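Local structure of MccF (Escherichia coli, 4IIY) at residues I181-E184 with S185-I189; P259-R262 with N263-L267; R314-E317 with V318-E321; A352-D356 with N357-S361. The protein confers self-immunity to microcin C7 and, as a member of the peptidase S66 family, probably acts as a serine-type hydrolase resembling LD-carboxypeptidases. The protein carries 1 engineered substitution. All blocks are in the same frame, centred on the assembly; numbering follows the deposited sequence. Where two conformers were deposited one is given.

Interaction 1: residues I181-E184 with S185-I189; sequences ITYE and SFIKI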
loop_
_atom_site.group_PDB
_atom_site.type_symbol
_atom_site.label_atom_id
_atom_site.label_comp_id
_atom_site.label_asym_id
_atom_site.label_seq_id
_atom_site.Cartn_x
_atom_site.Cartn_y
_atom_site.Cartn_z
ATOM N N ILE B 181 0.335 31.320 6.030
ATOM C CA ILE B 181 1.076 30.625 7.069
ATOM C C ILE B 181 1.987 29.554 6.448
ATOM O O ILE B 181 3.143 29.394 6.848
ATOM C CB ILE B 181 0.108 30.021 8.107
ATOM C CG1 ILE B 181 -0.840 31.103 8.650
ATOM C CG2 ILE B 181 0.863 29.361 9.237
ATOM C CD1 ILE B 181 -0.142 32.329 9.218
ATOM N N THR B 182 1.478 28.836 5.454
ATOM C CA THR B 182 2.300 27.909 4.687
ATOM C C THR B 182 3.499 28.634 4.075
ATOM O O THR B 182 4.644 28.181 4.178
ATOM C CB THR B 182 1.463 27.254 3.592
ATOM O OG1 THR B 182 0.419 26.496 4.217
ATOM C CG2 THR B 182 2.310 26.346 2.696
ATOM N N TYR B 183 3.241 29.772 3.447
ATOM C CA TYR B 183 4.308 30.508 2.809
ATOM C C TYR B 183 5.358 30.995 3.807
ATOM O O TYR B 183 6.555 30.923 3.539
ATOM C CB TYR B 183 3.767 31.683 1.998
ATOM C CG TYR B 183 4.895 32.421 1.328
ATOM C CD1 TYR B 183 5.509 31.899 0.203
ATOM C CD2 TYR B 183 5.385 33.617 1.848
ATOM C CE1 TYR B 183 6.578 32.553 -0.405
ATOM C CE2 TYR B 183 6.455 34.278 1.245
ATOM C CZ TYR B 183 7.036 33.740 0.113
ATOM O OH TYR B 183 8.098 34.375 -0.511
ATOM N N GLU B 184 4.909 31.495 4.951
ATOM C CA GLU B 184 5.836 31.983 5.964
ATOM C C GLU B 184 6.828 30.903 6.394
ATOM O O GLU B 184 8.010 31.187 6.577
ATOM C CB GLU B 184 5.066 32.549 7.154
ATOM C CG GLU B 184 4.463 33.917 6.873
ATOM C CD GLU B 184 3.345 34.297 7.827
ATOM O OE1 GLU B 184 3.313 33.775 8.962
ATOM O OE2 GLU B 184 2.490 35.122 7.433
ATOM N N SER B 185 6.372 29.663 6.538
ATOM C CA SER B 185 7.296 28.584 6.893
ATOM C C SER B 185 8.254 28.246 5.743
ATOM O O SER B 185 9.464 28.088 5.947
ATOM C CB SER B 185 6.528 27.332 7.327
ATOM O OG SER B 185 7.403 26.256 7.607
ATOM N N PHE B 186 7.705 28.135 4.538
ATOM C CA PHE B 186 8.483 27.875 3.326
ATOM C C PHE B 186 9.641 28.872 3.206
ATOM O O PHE B 186 10.811 28.488 3.086
ATOM C CB PHE B 186 7.539 27.971 2.117
ATOM C CG PHE B 186 8.209 27.905 0.770
ATOM C CD1 PHE B 186 8.525 26.686 0.189
ATOM C CD2 PHE B 186 8.452 29.069 0.049
ATOM C CE1 PHE B 186 9.098 26.633 -1.071
ATOM C CE2 PHE B 186 9.031 29.024 -1.205
ATOM C CZ PHE B 186 9.345 27.803 -1.773
ATOM N N ILE B 187 9.322 30.159 3.250
ATOM C CA ILE B 187 10.347 31.173 3.043
ATOM C C ILE B 187 11.325 31.240 4.226
ATOM O O ILE B 187 12.526 31.423 4.017
ATOM C CB ILE B 187 9.732 32.561 2.700
ATOM C CG1 ILE B 187 10.752 33.444 1.970
ATOM C CG2 ILE B 187 9.148 33.242 3.938
ATOM C CD1 ILE B 187 11.070 32.968 0.564
ATOM N N LYS B 188 10.842 31.058 5.449
ATOM C CA LYS B 188 11.736 31.061 6.603
ATOM C C LYS B 188 12.752 29.918 6.556
ATOM O O LYS B 188 13.963 30.129 6.710
ATOM C CB LYS B 188 10.927 30.965 7.897
ATOM C CG LYS B 188 11.766 30.932 9.170
ATOM C CD LYS B 188 12.461 32.259 9.409
ATOM C CE LYS B 188 13.138 32.306 10.770
ATOM N NZ LYS B 188 13.747 33.644 11.014
ATOM N N ILE B 189 12.257 28.702 6.364
ATOM C CA ILE B 189 13.105 27.518 6.392
ATOM C C ILE B 189 14.161 27.573 5.293
ATOM O O ILE B 189 15.327 27.239 5.519
ATOM C CB ILE B 189 12.265 26.227 6.239
ATOM C CG1 ILE B 189 11.371 26.005 7.462
ATOM C CG2 ILE B 189 13.165 25.021 6.047
ATOM C CD1 ILE B 189 12.137 25.795 8.752
#

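Interaction 2: residues P259-R262 with N263-L267; sequences PEIR and NGDIL. With EDO (1,2-ethanediol), chain M.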
loop_
_atom_site.group_PDB
_atom_site.type_symbol
_atom_site.label_atom_id
_atom_site.label_comp_id
_atom_site.label_asym_id
_atom_site.label_seq_id
_atom_site.Cartn_x
_atom_site.Cartn_y
_atom_site.Cartn_z
ATOM N N PRO B 259 15.345 4.613 2.006
ATOM C CA PRO B 259 16.449 4.860 2.944
ATOM C C PRO B 259 16.391 3.903 4.127
ATOM O O PRO B 259 15.324 3.660 4.680
ATOM C CB PRO B 259 16.206 6.292 3.431
ATOM C CG PRO B 259 15.226 6.891 2.480
ATOM C CD PRO B 259 14.448 5.774 1.865
ATOM N N GLU B 260 17.540 3.362 4.513
ATOM C CA GLU B 260 17.618 2.495 5.681
ATOM C C GLU B 260 17.292 3.301 6.936
ATOM O O GLU B 260 17.875 4.364 7.158
ATOM C CB GLU B 260 19.016 1.882 5.825
ATOM C CG GLU B 260 19.141 0.950 7.029
ATOM C CD GLU B 260 20.573 0.556 7.348
ATOM O OE1 GLU B 260 21.497 1.329 7.023
ATOM O OE2 GLU B 260 20.770 -0.528 7.935
ATOM N N ILE B 261 16.373 2.785 7.741
ATOM C CA ILE B 261 16.066 3.359 9.046
ATOM C C ILE B 261 17.019 2.764 10.069
ATOM O O ILE B 261 17.252 1.555 10.080
ATOM C CB ILE B 261 14.607 3.092 9.437
ATOM C CG1 ILE B 261 13.688 3.841 8.468
ATOM C CG2 ILE B 261 14.342 3.520 10.881
ATOM C CD1 ILE B 261 12.209 3.512 8.607
ATOM N N ARG B 262 17.585 3.623 10.908
ATOM C CA ARG B 262 18.639 3.197 11.816
ATOM C C ARG B 262 18.308 3.497 13.260
ATOM O O ARG B 262 17.477 4.354 13.555
ATOM C CB ARG B 262 19.958 3.869 11.438
ATOM C CG ARG B 262 20.444 3.479 10.045
ATOM C CD ARG B 262 21.916 3.800 9.839
ATOM N NE ARG B 262 22.133 5.193 9.463
ATOM C CZ ARG B 262 22.238 5.621 8.210
ATOM N NH1 ARG B 262 22.145 4.762 7.203
ATOM N NH2 ARG B 262 22.439 6.908 7.962
ATOM N N ASN B 263 18.960 2.767 14.161
ATOM C CA ASN B 263 18.817 3.025 15.586
ATOM C C ASN B 263 18.966 4.507 15.889
ATOM O O ASN B 263 19.919 5.144 15.450
ATOM C CB ASN B 263 19.869 2.246 16.380
ATOM C CG ASN B 263 19.589 0.760 16.421
ATOM O OD1 ASN B 263 18.438 0.327 16.419
ATOM N ND2 ASN B 263 20.652 -0.037 16.478
ATOM N N GLY B 264 18.023 5.043 16.652
ATOM C CA GLY B 264 18.095 6.435 17.044
ATOM C C GLY B 264 17.412 7.424 16.117
ATOM O O GLY B 264 17.267 8.580 16.482
ATOM N N ASP B 265 16.999 6.993 14.927
ATOM C CA ASP B 265 16.269 7.882 14.023
ATOM C C ASP B 265 14.956 8.343 14.645
ATOM O O ASP B 265 14.380 7.671 15.507
ATOM C CB ASP B 265 15.930 7.176 12.704
ATOM C CG ASP B 265 17.106 7.068 11.749
ATOM O OD1 ASP B 265 18.162 7.723 11.937
ATOM O OD2 ASP B 265 16.944 6.313 10.761
ATOM N N ILE B 266 14.475 9.489 14.180
ATOM C CA ILE B 266 13.109 9.927 14.449
ATOM C C ILE B 266 12.264 9.621 13.214
ATOM O O ILE B 266 12.581 10.080 12.124
ATOM C CB ILE B 266 13.053 11.436 14.781
ATOM C CG1 ILE B 266 13.776 11.709 16.102
ATOM C CG2 ILE B 266 11.608 11.931 14.837
ATOM C CD1 ILE B 266 13.893 13.181 16.455
ATOM N N LEU B 267 11.207 8.837 13.378
ATOM C CA LEU B 267 10.348 8.502 12.249
ATOM C C LEU B 267 9.308 9.583 12.061
ATOM O O LEU B 267 8.576 9.890 12.997
ATOM C CB LEU B 267 9.632 7.172 12.496
ATOM C CG LEU B 267 8.675 6.737 11.381
ATOM C CD1 LEU B 267 9.459 6.328 10.153
ATOM C CD2 LEU B 267 7.791 5.602 11.864
HETATM C C1 EDO M . 12.987 0.201 6.434
HETATM O O1 EDO M . 12.773 -0.975 7.229
HETATM C C2 EDO M . 14.428 0.235 5.955
HETATM O O2 EDO M . 15.275 0.256 7.108
#

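Interaction 3: residues R314-E317 with V318-E321; sequences RPYE and VLTE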
loop_
_atom_site.group_PDB
_atom_site.type_symbol
_atom_site.label_atom_id
_atom_site.label_comp_id
_atom_site.label_asym_id
_atom_site.label_seq_id
_atom_site.Cartn_x
_atom_site.Cartn_y
_atom_site.Cartn_z
ATOM N N ARG B 314 -8.549 7.754 17.413
ATOM C CA ARG B 314 -7.610 8.498 16.583
ATOM C C ARG B 314 -6.390 7.648 16.267
ATOM O O ARG B 314 -6.151 6.622 16.911
ATOM C CB ARG B 314 -7.199 9.812 17.248
ATOM C CG ARG B 314 -6.523 9.672 18.587
ATOM C CD ARG B 314 -6.299 11.047 19.220
ATOM N NE ARG B 314 -5.759 11.035 20.584
ATOM C CZ ARG B 314 -5.476 9.950 21.305
ATOM N NH1 ARG B 314 -5.668 8.734 20.817
ATOM N NH2 ARG B 314 -4.993 10.088 22.534
ATOM N N PRO B 315 -5.602 8.072 15.278
ATOM C CA PRO B 315 -4.455 7.248 14.885
ATOM C C PRO B 315 -3.496 6.907 16.035
ATOM O O PRO B 315 -2.954 5.802 16.065
ATOM C CB PRO B 315 -3.778 8.102 13.811
ATOM C CG PRO B 315 -4.929 8.832 13.181
ATOM C CD PRO B 315 -5.823 9.187 14.338
ATOM N N TYR B 316 -3.284 7.824 16.977
ATOM C CA TYR B 316 -2.360 7.528 18.069
ATOM C C TYR B 316 -2.820 6.335 18.902
ATOM O O TYR B 316 -2.002 5.552 19.376
ATOM C CB TYR B 316 -2.184 8.757 18.961
ATOM C CG TYR B 316 -1.295 8.510 20.159
ATOM C CD1 TYR B 316 0.066 8.303 20.007
ATOM C CD2 TYR B 316 -1.820 8.488 21.442
ATOM C CE1 TYR B 316 0.888 8.074 21.105
ATOM C CE2 TYR B 316 -1.007 8.266 22.546
ATOM C CZ TYR B 316 0.340 8.055 22.369
ATOM O OH TYR B 316 1.142 7.834 23.470
ATOM N N GLU B 317 -4.129 6.190 19.074
ATOM C CA GLU B 317 -4.646 5.047 19.817
ATOM C C GLU B 317 -4.359 3.725 19.093
ATOM O O GLU B 317 -4.036 2.715 19.728
ATOM C CB GLU B 317 -6.143 5.211 20.098
ATOM C CG GLU B 317 -6.740 4.071 20.909
ATOM C CD GLU B 317 -8.189 4.310 21.294
ATOM O OE1 GLU B 317 -8.671 5.456 21.152
ATOM O OE2 GLU B 317 -8.848 3.340 21.739
ATOM N N VAL B 318 -4.492 3.729 17.767
ATOM C CA VAL B 318 -4.173 2.547 16.965
ATOM C C VAL B 318 -2.677 2.231 17.065
ATOM O O VAL B 318 -2.278 1.090 17.268
ATOM C CB VAL B 318 -4.595 2.729 15.483
ATOM C CG1 VAL B 318 -4.310 1.465 14.686
ATOM C CG2 VAL B 318 -6.077 3.095 15.395
ATOM N N LEU B 319 -1.845 3.258 16.943
ATOM C CA LEU B 319 -0.407 3.080 17.092
ATOM C C LEU B 319 -0.077 2.450 18.441
ATOM O O LEU B 319 0.750 1.545 18.533
ATOM C CB LEU B 319 0.311 4.422 16.949
ATOM C CG LEU B 319 1.830 4.395 17.114
ATOM C CD1 LEU B 319 2.489 3.541 16.046
ATOM C CD2 LEU B 319 2.375 5.813 17.076
ATOM N N THR B 320 -0.722 2.926 19.499
ATOM C CA THR B 320 -0.477 2.404 20.842
ATOM C C THR B 320 -0.780 0.903 20.919
ATOM O O THR B 320 -0.024 0.131 21.511
ATOM C CB THR B 320 -1.269 3.210 21.895
ATOM O OG1 THR B 320 -0.781 4.558 21.907
ATOM C CG2 THR B 320 -1.113 2.610 23.289
ATOM N N GLU B 321 -1.883 0.471 20.316
ATOM C CA GLU B 321 -2.164 -0.965 20.314
ATOM C C GLU B 321 -1.069 -1.724 19.566
ATOM O O GLU B 321 -0.563 -2.741 20.042
ATOM C CB GLU B 321 -3.522 -1.297 19.692
ATOM C CG GLU B 321 -3.849 -2.778 19.844
ATOM C CD GLU B 321 -5.079 -3.257 19.068
ATOM O OE1 GLU B 321 -5.687 -2.471 18.311
ATOM O OE2 GLU B 321 -5.422 -4.451 19.208
#

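Interaction 4: residues A352-D356 with N357-S361; sequences AIDFD and NKNIS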
loop_
_atom_site.group_PDB
_atom_site.type_symbol
_atom_site.label_atom_id
_atom_site.label_comp_id
_atom_site.label_asym_id
_atom_site.label_seq_id
_atom_site.Cartn_x
_atom_site.Cartn_y
_atom_site.Cartn_z
ATOM N N ALA B 352 15.458 17.946 17.078
ATOM C CA ALA B 352 15.303 17.710 18.508
ATOM C C ALA B 352 13.867 17.997 18.904
ATOM O O ALA B 352 13.364 19.105 18.681
ATOM C CB ALA B 352 16.271 18.576 19.325
ATOM N N ILE B 353 13.200 17.001 19.470
ATOM C CA ILE B 353 11.864 17.194 20.002
ATOM C C ILE B 353 11.973 17.313 21.515
ATOM O O ILE B 353 12.467 16.400 22.182
ATOM C CB ILE B 353 10.924 16.020 19.659
ATOM C CG1 ILE B 353 10.898 15.750 18.151
ATOM C CG2 ILE B 353 9.520 16.300 20.196
ATOM C CD1 ILE B 353 10.160 14.474 17.785
ATOM N N ASP B 354 11.527 18.442 22.055
ATOM C CA ASP B 354 11.507 18.625 23.496
ATOM C C ASP B 354 10.098 18.361 23.980
ATOM O O ASP B 354 9.197 19.181 23.808
ATOM C CB ASP B 354 11.957 20.034 23.861
ATOM C CG ASP B 354 12.136 20.222 25.353
ATOM O OD1 ASP B 354 11.436 19.556 26.136
ATOM O OD2 ASP B 354 13.000 21.049 25.731
ATOM N N PHE B 355 9.902 17.187 24.557
ATOM C CA PHE B 355 8.586 16.783 25.023
ATOM C C PHE B 355 8.131 17.541 26.265
ATOM O O PHE B 355 6.930 17.689 26.497
ATOM C CB PHE B 355 8.553 15.273 25.242
ATOM C CG PHE B 355 8.585 14.499 23.962
ATOM C CD1 PHE B 355 7.412 14.201 23.293
ATOM C CD2 PHE B 355 9.790 14.113 23.399
ATOM C CE1 PHE B 355 7.438 13.504 22.101
ATOM C CE2 PHE B 355 9.816 13.422 22.203
ATOM C CZ PHE B 355 8.640 13.127 21.558
ATOM N N ASP B 356 9.086 18.030 27.046
ATOM C CA ASP B 356 8.747 18.789 28.248
ATOM C C ASP B 356 8.294 20.201 27.897
ATOM O O ASP B 356 7.321 20.706 28.452
ATOM C CB ASP B 356 9.936 18.843 29.210
ATOM C CG ASP B 356 10.342 17.471 29.731
ATOM O OD1 ASP B 356 9.485 16.566 29.787
ATOM O OD2 ASP B 356 11.527 17.311 30.083
ATOM N N ASN B 357 8.996 20.829 26.964
ATOM C CA ASN B 357 8.666 22.193 26.544
ATOM C C ASN B 357 7.738 22.268 25.332
ATOM O O ASN B 357 7.397 23.355 24.871
ATOM C CB ASN B 357 9.947 22.998 26.311
ATOM C CG ASN B 357 10.699 23.244 27.594
ATOM O OD1 ASN B 357 11.815 22.749 27.792
ATOM N ND2 ASN B 357 10.079 23.981 28.487
ATOM N N LYS B 358 7.333 21.103 24.824
ATOM C CA LYS B 358 6.381 21.019 23.709
ATOM C C LYS B 358 6.847 21.796 22.485
ATOM O O LYS B 358 6.125 22.650 21.973
ATOM C CB LYS B 358 4.988 21.504 24.119
ATOM C CG LYS B 358 4.503 21.013 25.471
ATOM C CD LYS B 358 4.441 19.518 25.572
ATOM C CE LYS B 358 3.882 19.105 26.930
ATOM N NZ LYS B 358 4.279 17.720 27.311
ATOM N N ASN B 359 8.052 21.499 22.011
ATOM C CA ASN B 359 8.532 22.123 20.787
ATOM C C ASN B 359 9.407 21.176 19.976
ATOM O O ASN B 359 9.774 20.091 20.439
ATOM C CB ASN B 359 9.215 23.479 21.059
ATOM C CG ASN B 359 10.470 23.360 21.922
ATOM O OD1 ASN B 359 11.244 22.413 21.800
ATOM N ND2 ASN B 359 10.678 24.348 22.801
ATOM N N ILE B 360 9.709 21.590 18.754
ATOM C CA ILE B 360 10.476 20.766 17.834
ATOM C C ILE B 360 11.392 21.675 17.034
ATOM O O ILE B 360 10.975 22.743 16.571
ATOM C CB ILE B 360 9.553 19.881 16.936
ATOM C CG1 ILE B 360 10.375 19.099 15.902
ATOM C CG2 ILE B 360 8.446 20.692 16.268
ATOM C CD1 ILE B 360 9.549 18.101 15.089
ATOM N N SER B 361 12.648 21.265 16.895
ATOM C CA SER B 361 13.672 22.094 16.284
ATOM C C SER B 361 14.518 21.310 15.288
ATOM O O SER B 361 14.727 20.106 15.458
ATOM C CB SER B 361 14.611 22.663 17.355
ATOM O OG SER B 361 13.900 23.369 18.363
HETATM O O HOH W 1 13.225 21.482 20.255
#

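Interaction 1: residues I181-E184 with S185-I189
Tyr183 presents one face of its ring to Ile187, one turn further along helix 178-191, and the pair illustrates how an aromatic side chain can be packed by its own helix. CB of Ile187 lies 4.3 Å from the centroid of the Tyr183 ring, a CH-pi contact over the face. The tyrosine torsion makes this possible: with CG anti to the backbone N (chi1 -179°) the phenol leans over its own carbonyl and reaches the following turn. Ile187 complements it with CG1 also trans to its N, though off the ideal value (chi1 -158°). CD1 of Ile187 then comes within 3.5 Å of Tyr183 OH, while CG2 of Ile187 packs beside ring atom CE2 of Tyr183 at 3.9 Å. The ring also meets Phe186, whose CD2 approaches CE1 of Tyr183 obliquely, at 4.0 Å. Beneath these side chains, Ile187 N donates to Tyr183 O over 2.9 Å, almost straight at 173°; the bond of Phe186 N to Thr182 O is a little longer at 3.1 Å. Outside the pair, Lys73 and Phe75 touch Tyr183, and Phe172 meets Phe186 edge to face. The hydroxyls of Thr182 and Ser185 turn instead to the backbone N of Met342 and Thr344, tying the helix to the segment just ahead of strand 345-347. The chemistry is thus divided: hydrocarbon and aromatic surface fixes the Tyr183 side, whereas directional hydrogen bonds from backbone amides to the hydroxyls of Thr182 and Ser185 fasten the helix to its neighbour.

Interaction 2: residues P259-R262 with N263-L267
Asp265 and Arg262 hold each other by two hydrogen bonds, one through a side chain and one through the backbone. Arg262 N donates to Asp265 OD2 over 2.8 Å, nearly straight at 171° but from well above the carboxylate plane. In return Asp265 N donates to Arg262 O at 3.0 Å. Close by, a 1,2-ethanediol, probably from the crystallisation liquor, accepts a hydrogen bond from Ile261 N through its O2 at 2.8 Å. The Asp265 N bond closes a type II beta turn from Arg262 to Asp265, in which Gly264 has a positive phi (91°) at the third position, where a side chain would jam against the preceding carbonyl. This turn delivers the chain into strand 266-270 of the mixed sheet that also holds strands 236-245 and 297-301.

Among the charged contacts, OD2 of Asp265 has a second partner in Arg240, a salt bridge that probably balances the carboxylate. Arg262 bends at chi3 (-83°) and brings the edge of its guanidinium, in plane, to Glu260: NH1 of Arg262 is 3.5 Å from Glu260 OE1, a weak bond within a salt bridge.

The apolar contacts centre on Ile261. Its CD1 meets CD1 of Leu267 at 4.2 Å, and Val295 touches both side chains.

Interaction 3: residues R314-E317 with V318-E321
Thr320 N donates to Tyr316 O at 2.9 Å and, in the conformer given, one of two modelled, Thr320 OG1 also donates to Tyr316 O, at 3.0 Å. The two donors then reach the oxygen from opposite faces of its plane. The hydroxyl can turn back because chi1 of Thr320 is -64°, which sets OG1 beside its own N. Glu321 looks elsewhere, forming a salt bridge to Arg90 of the second subunit. Leu319 N to Pro315 O, 2.9 Å and nearly straight (170°), continues the helical bonding, whereas the bond from Val318 N to Arg314 O, at the N-cap, is weak. Further out, in that same conformer, Thr320 OG1 sits over one face of the Tyr316 ring, towards its rim and 3.7 Å from Tyr316 CZ. Tyr316 CB lies 3.9 Å above the Arg314 guanidinium plane, toward its rim, with Arg314 NH1 at the ring's edge. Tyr232 stacks on the ring, and Leu319 and Val318 turn to Phe283 of helix 276-288. Shortening Tyr316 to an alanine is likely to cost Tyr232 its stacking mate, Thr320 OG1 the ring face beneath it and Arg314 NH1 the ring edge beside it. The first two turns of helix 315-323, in the beta-alpha-beta unit between strands 297-301 and 330-334, therefore combine backbone bonding with aromatic packing on one side and a charged link across the dimer on another.

Interaction 4: residues A352-D356 with N357-S361
Asp354 reaches across to Asn357 and Asn359, and its side chain shows how one carboxylate can order a strand connection. Starting at the backbone, CB of Asp354 lies 3.2 Å from Asn359 OD1. CG continues anti to the backbone N (chi1 -172°), which swings the carboxylate beside its own carbonyl and over the turn. At the tip, OD1 of Asp354 accepts from Asn357 N at 2.9 Å, close to straight (166°) and from above the carboxylate plane; Asp356 N adds a weak bond to the same oxygen. The other oxygen, OD2 of Asp354, lies beside CB of Asn357 at 3.7 Å. Replacing Asp354 by an alanine would probably leave the backbone N-H of Asn357, and the weaker-bound one of Asp356, without their acceptor and the turn freer to shift.

Lys358 folds back along the connection, and its NZ donates to Phe355 O over 2.8 Å, nearly along the C=O axis. Behind the turn, Asp354 and Asn359 form a hydrogen-bonded antiparallel pair, as do Ala352 and Ser361. Between them Ile353 and Ile360 make a non-hydrogen-bonded pair whose side chains lie side by side, CG1 of Ile353 to CG1 of Ile360 at 4.1 Å, and both rest on Ile299. On the face of Ala352, Asp354, Asn359 and Ser361 a water donates to Ala352 O and Asn359 OD1 and accepts from Ser361 OG, which also bonds to Thr199.

Lys358, with positive phi and psi, and Asn359 both face Asp354. This is a G1 beta bulge closing the beta hairpin of strands 350-354 and 359-362 within the mixed sheet that contains strand 236-245.

Along the chain the four contacts follow in series; each is local, and none nests within or crosses another. Interaction 1 lies inside helix 178-191 and closes no loop; hydroxyls of that helix join it to the segment before strand 345-347 of the six-stranded sheet. Interaction 2 ends the loop after helix 246-249 with a tight turn that opens strand 266-270 of the larger mixed sheet. Interaction 3 starts helix 315-323, between strands 297-301 and 330-334 of that sheet. Interaction 4 closes its hairpin of strands 350-354 and 359-362. Interactions 2 and 4 touch directly, Ile266 CG2 to Ile353 CD1 at 4.2 Å, although their centres are 19 Å apart. Interactions 1 and 3 lie farthest apart.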